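Local atomic coordinates of short chain dehydrogenase (Mycobacterium smegmatis, PDB entry 3UCX), a protein that probably catalyses a nicotinamide-dependent oxidation or reduction, as members of the short-chain dehydrogenase/reductase family generally do, on a substrate that is not established. Residues Met102-Asn107 against Gln154-Ala159; Asp115-Thr120 against Tyr160-Ser165; Pro190-Gly195 against Lys227-Glu232. One frame throughout, in Å; residues are numbered along the deposited sequence.

Interaction 1: residues Met102-Asn107 against Gln154-Ala159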
loop_
_atom_site.group_PDB
_atom_site.type_symbol
_atom_site.label_atom_id
_atom_site.label_comp_id
_atom_site.label_asym_id
_atom_site.label_seq_id
_atom_site.Cartn_x
_atom_site.Cartn_y
_atom_site.Cartn_z
ATOM N N MET A 102 -24.404 -3.432 -6.443
ATOM C CA MET A 102 -23.758 -2.317 -7.093
ATOM C C MET A 102 -24.658 -1.062 -7.027
ATOM O O MET A 102 -25.553 -0.981 -7.808
ATOM C CB MET A 102 -23.535 -2.655 -8.575
ATOM C CG MET A 102 -22.616 -3.833 -8.876
ATOM S SD MET A 102 -20.998 -3.659 -8.112
ATOM C CE MET A 102 -21.333 -4.225 -6.424
ATOM N N LYS A 103 -24.489 -0.155 -6.061
ATOM C CA LYS A 103 -25.192 1.152 -6.064
ATOM C C LYS A 103 -24.180 2.242 -5.653
ATOM O O LYS A 103 -23.341 2.015 -4.772
ATOM C CB LYS A 103 -26.454 1.219 -5.135
ATOM C CG LYS A 103 -27.747 0.559 -5.672
ATOM C CD LYS A 103 -29.064 1.067 -5.053
ATOM C CE LYS A 103 -29.417 0.526 -3.651
ATOM N NZ LYS A 103 -30.624 1.142 -2.940
ATOM N N PRO A 104 -24.248 3.426 -6.294
ATOM C CA PRO A 104 -23.464 4.545 -5.763
ATOM C C PRO A 104 -23.885 4.831 -4.337
ATOM O O PRO A 104 -25.014 4.517 -3.940
ATOM C CB PRO A 104 -23.809 5.723 -6.668
ATOM C CG PRO A 104 -24.936 5.293 -7.534
ATOM C CD PRO A 104 -25.156 3.820 -7.387
ATOM N N PHE A 105 -22.996 5.420 -3.556
ATOM C CA PHE A 105 -23.351 5.730 -2.189
ATOM C C PHE A 105 -24.622 6.564 -2.131
ATOM O O PHE A 105 -25.462 6.357 -1.260
ATOM C CB PHE A 105 -22.202 6.461 -1.461
ATOM C CG PHE A 105 -21.165 5.551 -0.874
ATOM C CD1 PHE A 105 -21.512 4.608 0.079
ATOM C CD2 PHE A 105 -19.832 5.688 -1.201
ATOM C CE1 PHE A 105 -20.553 3.772 0.634
ATOM C CE2 PHE A 105 -18.873 4.857 -0.635
ATOM C CZ PHE A 105 -19.231 3.923 0.302
ATOM N N ALA A 106 -24.786 7.472 -3.079
ATOM C CA ALA A 106 -25.953 8.389 -3.084
ATOM C C ALA A 106 -27.285 7.642 -3.072
ATOM O O ALA A 106 -28.302 8.167 -2.606
ATOM C CB ALA A 106 -25.889 9.322 -4.279
ATOM N N ASN A 107 -27.284 6.419 -3.600
ATOM C CA ASN A 107 -28.508 5.629 -3.679
ATOM C C ASN A 107 -28.524 4.396 -2.791
ATOM O O ASN A 107 -29.412 3.549 -2.909
ATOM C CB ASN A 107 -28.757 5.246 -5.133
ATOM C CG ASN A 107 -29.004 6.468 -5.993
ATOM O OD1 ASN A 107 -29.600 7.417 -5.527
ATOM N ND2 ASN A 107 -28.530 6.460 -7.213
ATOM N N GLN A 154 -13.762 1.654 -7.612
ATOM C CA GLN A 154 -14.670 1.790 -8.737
ATOM C C GLN A 154 -16.060 2.186 -8.266
ATOM O O GLN A 154 -16.529 1.809 -7.175
ATOM C CB GLN A 154 -14.710 0.517 -9.598
ATOM C CG GLN A 154 -13.402 0.240 -10.351
ATOM C CD GLN A 154 -13.452 -1.081 -11.117
ATOM O OE1 GLN A 154 -14.438 -1.361 -11.777
ATOM N NE2 GLN A 154 -12.403 -1.906 -11.002
ATOM N N ALA A 155 -16.721 2.970 -9.108
ATOM C CA ALA A 155 -18.049 3.442 -8.787
ATOM C C ALA A 155 -18.981 2.254 -8.576
ATOM O O ALA A 155 -18.820 1.207 -9.217
ATOM C CB ALA A 155 -18.578 4.363 -9.893
ATOM N N LYS A 156 -19.901 2.421 -7.640
ATOM C CA LYS A 156 -20.944 1.476 -7.283
ATOM C C LYS A 156 -20.505 0.325 -6.372
ATOM O O LYS A 156 -21.359 -0.408 -5.894
ATOM C CB LYS A 156 -21.699 0.949 -8.503
ATOM C CG LYS A 156 -22.240 2.060 -9.390
ATOM C CD LYS A 156 -23.390 1.586 -10.260
ATOM C CE LYS A 156 -23.783 2.681 -11.241
ATOM N NZ LYS A 156 -24.926 2.334 -12.148
ATOM N N TYR A 157 -19.200 0.190 -6.129
ATOM C CA TYR A 157 -18.704 -0.826 -5.217
ATOM C C TYR A 157 -18.536 -0.319 -3.782
ATOM O O TYR A 157 -17.961 -1.025 -2.960
ATOM C CB TYR A 157 -17.340 -1.334 -5.715
ATOM C CG TYR A 157 -17.371 -2.180 -6.959
ATOM C CD1 TYR A 157 -17.428 -3.564 -6.872
ATOM C CD2 TYR A 157 -17.307 -1.608 -8.223
ATOM C CE1 TYR A 157 -17.435 -4.348 -8.019
ATOM C CE2 TYR A 157 -17.307 -2.382 -9.366
ATOM C CZ TYR A 157 -17.369 -3.751 -9.250
ATOM O OH TYR A 157 -17.378 -4.542 -10.373
ATOM N N GLY A 158 -19.026 0.886 -3.477
ATOM C CA GLY A 158 -18.744 1.532 -2.197
ATOM C C GLY A 158 -19.167 0.787 -0.931
ATOM O O GLY A 158 -18.358 0.656 -0.003
ATOM N N ALA A 159 -20.411 0.326 -0.851
ATOM C CA ALA A 159 -20.858 -0.334 0.376
ATOM C C ALA A 159 -20.036 -1.584 0.611
ATOM O O ALA A 159 -19.648 -1.877 1.735
ATOM C CB ALA A 159 -22.356 -0.683 0.313
HETATM O O HOH W 1 -20.786 2.852 -4.168
HETATM O O HOH W 2 -22.838 0.798 -2.549
#

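Interaction 2: residues Asp115-Thr120 against Tyr160-Ser165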
loop_
_atom_site.group_PDB
_atom_site.type_symbol
_atom_site.label_atom_id
_atom_site.label_comp_id
_atom_site.label_asym_id
_atom_site.label_seq_id
_atom_site.Cartn_x
_atom_site.Cartn_y
_atom_site.Cartn_z
ATOM N N ASP A 115 -26.347 -3.297 7.862
ATOM C CA ASP A 115 -26.536 -4.746 7.747
ATOM C C ASP A 115 -25.304 -5.426 7.141
ATOM O O ASP A 115 -24.925 -6.511 7.590
ATOM C CB ASP A 115 -27.750 -5.095 6.879
ATOM C CG ASP A 115 -29.077 -4.773 7.532
ATOM O OD1 ASP A 115 -29.132 -4.540 8.749
ATOM O OD2 ASP A 115 -30.101 -4.762 6.795
ATOM N N ALA A 116 -24.682 -4.803 6.136
ATOM C CA ALA A 116 -23.455 -5.356 5.521
ATOM C C ALA A 116 -22.304 -5.466 6.559
ATOM O O ALA A 116 -21.625 -6.498 6.664
ATOM C CB ALA A 116 -23.019 -4.508 4.327
ATOM N N ILE A 117 -22.114 -4.405 7.321
ATOM C CA ILE A 117 -21.135 -4.376 8.414
ATOM C C ILE A 117 -21.487 -5.427 9.483
ATOM O O ILE A 117 -20.635 -6.190 9.930
ATOM C CB ILE A 117 -20.997 -2.948 8.993
ATOM C CG1 ILE A 117 -20.294 -2.043 7.970
ATOM C CG2 ILE A 117 -20.188 -2.949 10.287
ATOM C CD1 ILE A 117 -20.362 -0.566 8.283
ATOM N N GLU A 118 -22.764 -5.511 9.833
ATOM C CA GLU A 118 -23.203 -6.496 10.818
ATOM C C GLU A 118 -22.824 -7.924 10.465
ATOM O O GLU A 118 -22.355 -8.672 11.334
ATOM C CB GLU A 118 -24.704 -6.390 11.071
ATOM C CG GLU A 118 -25.124 -6.951 12.395
ATOM C CD GLU A 118 -24.573 -6.206 13.612
ATOM O OE1 GLU A 118 -24.396 -4.967 13.613
ATOM O OE2 GLU A 118 -24.331 -6.889 14.624
ATOM N N LEU A 119 -23.011 -8.302 9.201
ATOM C CA LEU A 119 -22.733 -9.646 8.761
ATOM C C LEU A 119 -21.237 -9.846 8.495
ATOM O O LEU A 119 -20.622 -10.741 9.054
ATOM C CB LEU A 119 -23.541 -9.972 7.507
ATOM C CG LEU A 119 -23.444 -11.426 7.030
ATOM C CD1 LEU A 119 -23.810 -12.392 8.150
ATOM C CD2 LEU A 119 -24.332 -11.627 5.798
ATOM N N THR A 120 -20.668 -8.983 7.663
ATOM C CA THR A 120 -19.299 -9.122 7.162
ATOM C C THR A 120 -18.223 -8.855 8.231
ATOM O O THR A 120 -17.158 -9.494 8.238
ATOM C CB THR A 120 -19.090 -8.154 5.990
ATOM O OG1 THR A 120 -19.908 -8.584 4.900
ATOM C CG2 THR A 120 -17.611 -8.067 5.540
ATOM N N TYR A 160 -19.764 -2.305 -0.475
ATOM C CA TYR A 160 -19.002 -3.551 -0.428
ATOM C C TYR A 160 -17.543 -3.284 -0.036
ATOM O O TYR A 160 -17.005 -3.943 0.854
ATOM C CB TYR A 160 -19.083 -4.241 -1.795
ATOM C CG TYR A 160 -18.670 -5.689 -1.824
ATOM C CD1 TYR A 160 -19.147 -6.586 -0.891
ATOM C CD2 TYR A 160 -17.873 -6.185 -2.844
ATOM C CE1 TYR A 160 -18.787 -7.925 -0.934
ATOM C CE2 TYR A 160 -17.512 -7.524 -2.884
ATOM C CZ TYR A 160 -17.965 -8.375 -1.916
ATOM O OH TYR A 160 -17.653 -9.720 -1.933
ATOM N N LYS A 161 -16.916 -2.308 -0.681
ATOM C CA LYS A 161 -15.558 -1.905 -0.296
ATOM C C LYS A 161 -15.468 -1.429 1.174
ATOM O O LYS A 161 -14.492 -1.745 1.882
ATOM C CB LYS A 161 -15.021 -0.818 -1.229
ATOM C CG LYS A 161 -13.582 -0.341 -0.952
ATOM C CD LYS A 161 -13.282 0.880 -1.799
ATOM C CE LYS A 161 -11.910 1.535 -1.622
ATOM N NZ LYS A 161 -10.870 0.551 -1.892
ATOM N N MET A 162 -16.471 -0.685 1.619
ATOM C CA MET A 162 -16.468 -0.166 2.995
ATOM C C MET A 162 -16.464 -1.302 4.014
ATOM O O MET A 162 -15.634 -1.319 4.927
ATOM C CB MET A 162 -17.654 0.750 3.268
ATOM C CG MET A 162 -17.839 1.110 4.761
ATOM S SD MET A 162 -19.477 1.793 5.085
ATOM C CE MET A 162 -19.298 3.318 4.168
ATOM N N ALA A 163 -17.379 -2.248 3.848
ATOM C CA ALA A 163 -17.508 -3.372 4.781
ATOM C C ALA A 163 -16.278 -4.267 4.722
ATOM O O ALA A 163 -15.734 -4.703 5.762
ATOM C CB ALA A 163 -18.763 -4.167 4.456
ATOM N N LYS A 164 -15.851 -4.572 3.505
ATOM C CA LYS A 164 -14.668 -5.413 3.331
ATOM C C LYS A 164 -13.388 -4.769 3.878
ATOM O O LYS A 164 -12.518 -5.469 4.417
ATOM C CB LYS A 164 -14.524 -5.827 1.881
ATOM C CG LYS A 164 -15.607 -6.842 1.462
ATOM C CD LYS A 164 -15.279 -8.222 2.001
ATOM C CE LYS A 164 -15.932 -9.358 1.240
ATOM N NZ LYS A 164 -17.200 -9.771 1.875
ATOM N N SER A 165 -13.279 -3.458 3.733
ATOM C CA SER A 165 -12.146 -2.703 4.252
ATOM C C SER A 165 -12.139 -2.695 5.774
ATOM O O SER A 165 -11.092 -2.850 6.393
ATOM C CB SER A 165 -12.165 -1.287 3.719
ATOM O OG SER A 165 -11.917 -1.322 2.304
HETATM O O HOH W 3 -19.381 -7.145 2.320
#

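Interaction 3: residues Pro190-Gly195 against Lys227-Glu232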
loop_
_atom_site.group_PDB
_atom_site.type_symbol
_atom_site.label_atom_id
_atom_site.label_comp_id
_atom_site.label_asym_id
_atom_site.label_seq_id
_atom_site.Cartn_x
_atom_site.Cartn_y
_atom_site.Cartn_z
ATOM N N PRO A 190 -10.202 -12.697 -3.204
ATOM C CA PRO A 190 -10.510 -13.044 -4.591
ATOM C C PRO A 190 -11.274 -11.935 -5.305
ATOM O O PRO A 190 -11.986 -11.136 -4.653
ATOM C CB PRO A 190 -11.403 -14.269 -4.432
ATOM C CG PRO A 190 -12.144 -14.000 -3.159
ATOM C CD PRO A 190 -11.180 -13.261 -2.258
ATOM N N GLY A 191 -11.143 -11.890 -6.627
ATOM C CA GLY A 191 -12.085 -11.138 -7.442
ATOM C C GLY A 191 -13.259 -12.044 -7.781
ATOM O O GLY A 191 -13.766 -12.762 -6.919
ATOM N N TYR A 192 -13.684 -12.021 -9.047
ATOM C CA TYR A 192 -14.676 -12.965 -9.532
ATOM C C TYR A 192 -14.134 -14.362 -9.372
ATOM O O TYR A 192 -12.931 -14.596 -9.539
ATOM C CB TYR A 192 -14.949 -12.744 -11.012
ATOM C CG TYR A 192 -15.844 -11.597 -11.318
ATOM C CD1 TYR A 192 -17.192 -11.637 -10.977
ATOM C CD2 TYR A 192 -15.368 -10.490 -11.986
ATOM C CE1 TYR A 192 -18.041 -10.584 -11.286
ATOM C CE2 TYR A 192 -16.198 -9.427 -12.288
ATOM C CZ TYR A 192 -17.531 -9.483 -11.943
ATOM O OH TYR A 192 -18.350 -8.422 -12.274
ATOM N N ILE A 193 -15.014 -15.299 -9.069
ATOM C CA ILE A 193 -14.608 -16.665 -8.875
ATOM C C ILE A 193 -15.411 -17.567 -9.810
ATOM O O ILE A 193 -16.611 -17.711 -9.642
ATOM C CB ILE A 193 -14.789 -17.138 -7.426
ATOM C CG1 ILE A 193 -14.121 -16.181 -6.423
ATOM C CG2 ILE A 193 -14.183 -18.527 -7.272
ATOM C CD1 ILE A 193 -14.317 -16.590 -4.962
ATOM N N TRP A 194 -14.717 -18.193 -10.754
ATOM C CA TRP A 194 -15.378 -18.968 -11.791
ATOM C C TRP A 194 -15.788 -20.310 -11.305
ATOM O O TRP A 194 -15.009 -21.043 -10.700
ATOM C CB TRP A 194 -14.485 -19.095 -13.026
ATOM C CG TRP A 194 -15.157 -19.773 -14.193
ATOM C CD1 TRP A 194 -14.813 -20.981 -14.784
ATOM C CD2 TRP A 194 -16.300 -19.274 -14.965
ATOM N NE1 TRP A 194 -15.661 -21.280 -15.834
ATOM C CE2 TRP A 194 -16.564 -20.276 -16.006
ATOM C CE3 TRP A 194 -17.100 -18.141 -14.901
ATOM C CZ2 TRP A 194 -17.607 -20.136 -16.914
ATOM C CZ3 TRP A 194 -18.141 -18.003 -15.833
ATOM C CH2 TRP A 194 -18.383 -18.977 -16.815
ATOM N N GLY A 195 -17.036 -20.643 -11.620
ATOM C CA GLY A 195 -17.625 -21.927 -11.340
ATOM C C GLY A 195 -19.070 -21.901 -11.807
ATOM O O GLY A 195 -19.486 -20.978 -12.523
ATOM N N LYS A 227 -5.460 -13.381 -18.201
ATOM C CA LYS A 227 -6.651 -13.327 -19.047
ATOM C C LYS A 227 -7.577 -14.496 -18.777
ATOM O O LYS A 227 -8.175 -15.069 -19.694
ATOM C CB LYS A 227 -6.264 -13.261 -20.521
ATOM C CG LYS A 227 -5.219 -12.209 -20.822
ATOM C CD LYS A 227 -5.683 -10.822 -20.433
ATOM C CE LYS A 227 -4.519 -9.861 -20.533
ATOM N NZ LYS A 227 -4.859 -8.512 -20.026
ATOM N N ARG A 228 -7.678 -14.846 -17.494
ATOM C CA ARG A 228 -8.661 -15.824 -17.021
ATOM C C ARG A 228 -9.062 -15.432 -15.612
ATOM O O ARG A 228 -8.310 -14.749 -14.916
ATOM C CB ARG A 228 -8.106 -17.253 -17.017
ATOM C CG ARG A 228 -6.756 -17.469 -16.372
ATOM C CD ARG A 228 -6.296 -18.914 -16.516
ATOM N NE ARG A 228 -4.893 -19.143 -16.080
ATOM C CZ ARG A 228 -4.524 -19.467 -14.833
ATOM N NH1 ARG A 228 -5.423 -19.572 -13.871
ATOM N NH2 ARG A 228 -3.246 -19.688 -14.542
ATOM N N LEU A 229 -10.255 -15.839 -15.211
ATOM C CA LEU A 229 -10.709 -15.623 -13.845
ATOM C C LEU A 229 -10.217 -16.798 -13.000
ATOM O O LEU A 229 -10.162 -17.941 -13.485
ATOM C CB LEU A 229 -12.240 -15.562 -13.817
ATOM C CG LEU A 229 -12.912 -14.410 -14.563
ATOM C CD1 LEU A 229 -14.422 -14.501 -14.378
ATOM C CD2 LEU A 229 -12.399 -13.053 -14.062
ATOM N N PRO A 230 -9.865 -16.541 -11.720
ATOM C CA PRO A 230 -9.571 -17.662 -10.857
ATOM C C PRO A 230 -10.808 -18.522 -10.635
ATOM O O PRO A 230 -11.930 -18.015 -10.660
ATOM C CB PRO A 230 -9.105 -17.000 -9.547
ATOM C CG PRO A 230 -9.777 -15.705 -9.544
ATOM C CD PRO A 230 -9.858 -15.267 -10.993
ATOM N N THR A 231 -10.583 -19.818 -10.472
ATOM C CA THR A 231 -11.647 -20.790 -10.241
ATOM C C THR A 231 -11.898 -20.966 -8.749
ATOM O O THR A 231 -11.070 -20.567 -7.931
ATOM C CB THR A 231 -11.274 -22.159 -10.780
ATOM O OG1 THR A 231 -10.169 -22.681 -10.027
ATOM C CG2 THR A 231 -10.933 -22.099 -12.312
ATOM N N GLU A 232 -13.035 -21.570 -8.417
ATOM C CA GLU A 232 -13.349 -21.882 -7.032
ATOM C C GLU A 232 -12.223 -22.704 -6.419
ATOM O O GLU A 232 -11.797 -22.427 -5.284
ATOM C CB GLU A 232 -14.689 -22.611 -6.934
ATOM C CG GLU A 232 -15.867 -21.714 -7.266
ATOM C CD GLU A 232 -17.208 -22.410 -7.137
ATOM O OE1 GLU A 232 -17.299 -23.449 -6.427
ATOM O OE2 GLU A 232 -18.180 -21.885 -7.718
HETATM O O HOH W 4 -18.777 -19.511 -9.173
#

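Interaction 1: residues Met102-Asn107 against Gln154-Ala159
P104 and K156 mark the point where the two backbones come closest, their CA atoms lying 4.3 Å apart, and the touching parts run 72° apart in direction. Q154 to Y157 form a type II beta turn, which places the K156 carbonyl beside the M102-K103 backbone. Two CA-H...O contacts zip the chains together there: M102 CA meets K156 O at 3.3 Å, and K156 CA meets K103 O at 3.5 Å. K103 O has a further task, since two waters donate to it and in turn accept from the first N-H groups of helix 158-179. Water 1 takes G158 N at 2.7 Å and water 2 takes A159 N at 3.0 Å, joining the loop to the helix start just after N-cap residue Y157. This is the loop between strand 91-94 and helix 110-130 of a Rossmann-type short-chain dehydrogenase fold, meeting the helix whose first two turns carry the family's YxxxK sequence. Among the side chains, M102 makes a Met-aromatic contact with Y157. Bends at chi2 (-55°) and chi3 (82°) curl the chain so that SD sits over the centre of one ring face, 3.7 Å from the centroid. H152 packs edge-to-face with the same ring. The K156 chain, extended beyond CG, runs beside P104 in the same direction, with its CG 4.0 Å from P104 CD. F105 brings the end of its ring obliquely onto the G158 backbone, CZ being 3.4 Å from G158 C. E177 of the second subunit accepts hydrogen bonds from the backbone N of both F105 and K156.

Interaction 2: residues Asp115-Thr120 against Tyr160-Ser165
A116, I117 and T120 on helix 110-130 meet M162, A163 and K164 on helix 158-179 in a buried helix-helix contact. In short-chain dehydrogenases these two helices lie side by side on one face of the parallel sheet and pair with their counterparts in another subunit as a four-helix bundle. The same pairing is evident here, I117 packing on I117 and M162 on V121 of the second subunit. The short segments run in roughly the same direction, with a signed crossing angle of -34° and axes 9.2 Å apart. Small residues line the interface and let the backbones approach; A163 lies at the centre, its CA 5.2 Å from I117 CA, the nearest such pair across the segments. The A163 CB points at helix 110-130 and lies 4.3 Å from A116 CB, while I117 CG1 and T120 CG2 border it. To one side, I117 stretches away from its own helix through a nearly extended chi2 of 167°, carrying CD1 to M162 SD at 4.1 Å, the two side chains crossing obliquely. T120 closes the other side. Its CG2, anti to the backbone N, is turned to the facing helix and sits 3.9 Å from A163 O; the side chains of T120 and K164 cross at about a right angle, the methyl near K164 NZ. Y160 and K164 have the spacing of the YxxxK motif, whose tyrosine and lysine are catalytic in well-studied relatives. K164 leaves its helix on the side away from 110-130, but bends at chi2 and chi4 bring its end back, and its CG lies over one face of the Y160 ring, toward its rim. Water 3 joins the helices here: hydrogen-bonded to T120 OG1 at 3.0 Å, it accepts a weak bond from K164 NZ at 3.4 Å.

Interaction 3: residues Pro190-Gly195 against Lys227-Glu232
A single beta bridge pairs W194, in the loop that follows strand 184-190 of this short-chain dehydrogenase fold, with T231, in the loop that leads into helix 232-243. The first of these loops begins with a Pro-Gly pair, P190 and G191, and in relatives it borders the nicotinamide end of the cofactor site. The two bonds of the bridge follow the parallel pattern on either side of T231. W194 N donates to P230 O over 2.8 Å, almost straight at 177° and in the carbonyl plane. E232 N donates to W194 O at 3.1 Å, a more bent bond of 145° whose donor is tilted from the carbonyl plane and is one of the first N-H groups of the helix. T231 is the N-cap residue, and its OG1 is hydrogen-bonded to E234 N. Side chains fill in around this clasp. I193 CG2, anti to its own backbone N, rests 3.6 Å from E232 CG and close to the E232 backbone. On the other flank the branched end of L229 meets Y192, CD1 lying 3.8 Å from Y192 CB, while the P230 ring sits close to Y192 O. Water 4 donates to I193 O at 2.9 Å and to E232 OE2 at 2.8 Å, while T26 OG1 is hydrogen-bonded to the second carboxylate oxygen, OE1. The W194 indole meets Y217 of helix 213-221 edge-to-face, L229 packs on L198 and F202 of helix 196-208, and P190, at the end of strand 184-190, packs with I193 on V235 of helix 232-243.

Helix 158-179 is shared by interactions 1 and 2: its start meets the 102-107 loop and the next turn meets helix 110-130. Their centres are 13 Å apart, and they touch where F105 CE1 packs on M162 CE at 3.8 Å; both also reach the second subunit. Interaction 3 is centred 22 Å from interaction 1, yet their nearest atoms are about 4 Å apart, without touching. Y160 and K164 of interaction 2 match the family's catalytic pair, and the 190-195 loop probably borders the cofactor site, as in relatives. A 2-(2-methoxyethoxy)ethanol lies at P104, A155 and K156, and a pentaethylene glycol is hydrogen-bonded to W194 NE1, both probably from the crystallisation liquor.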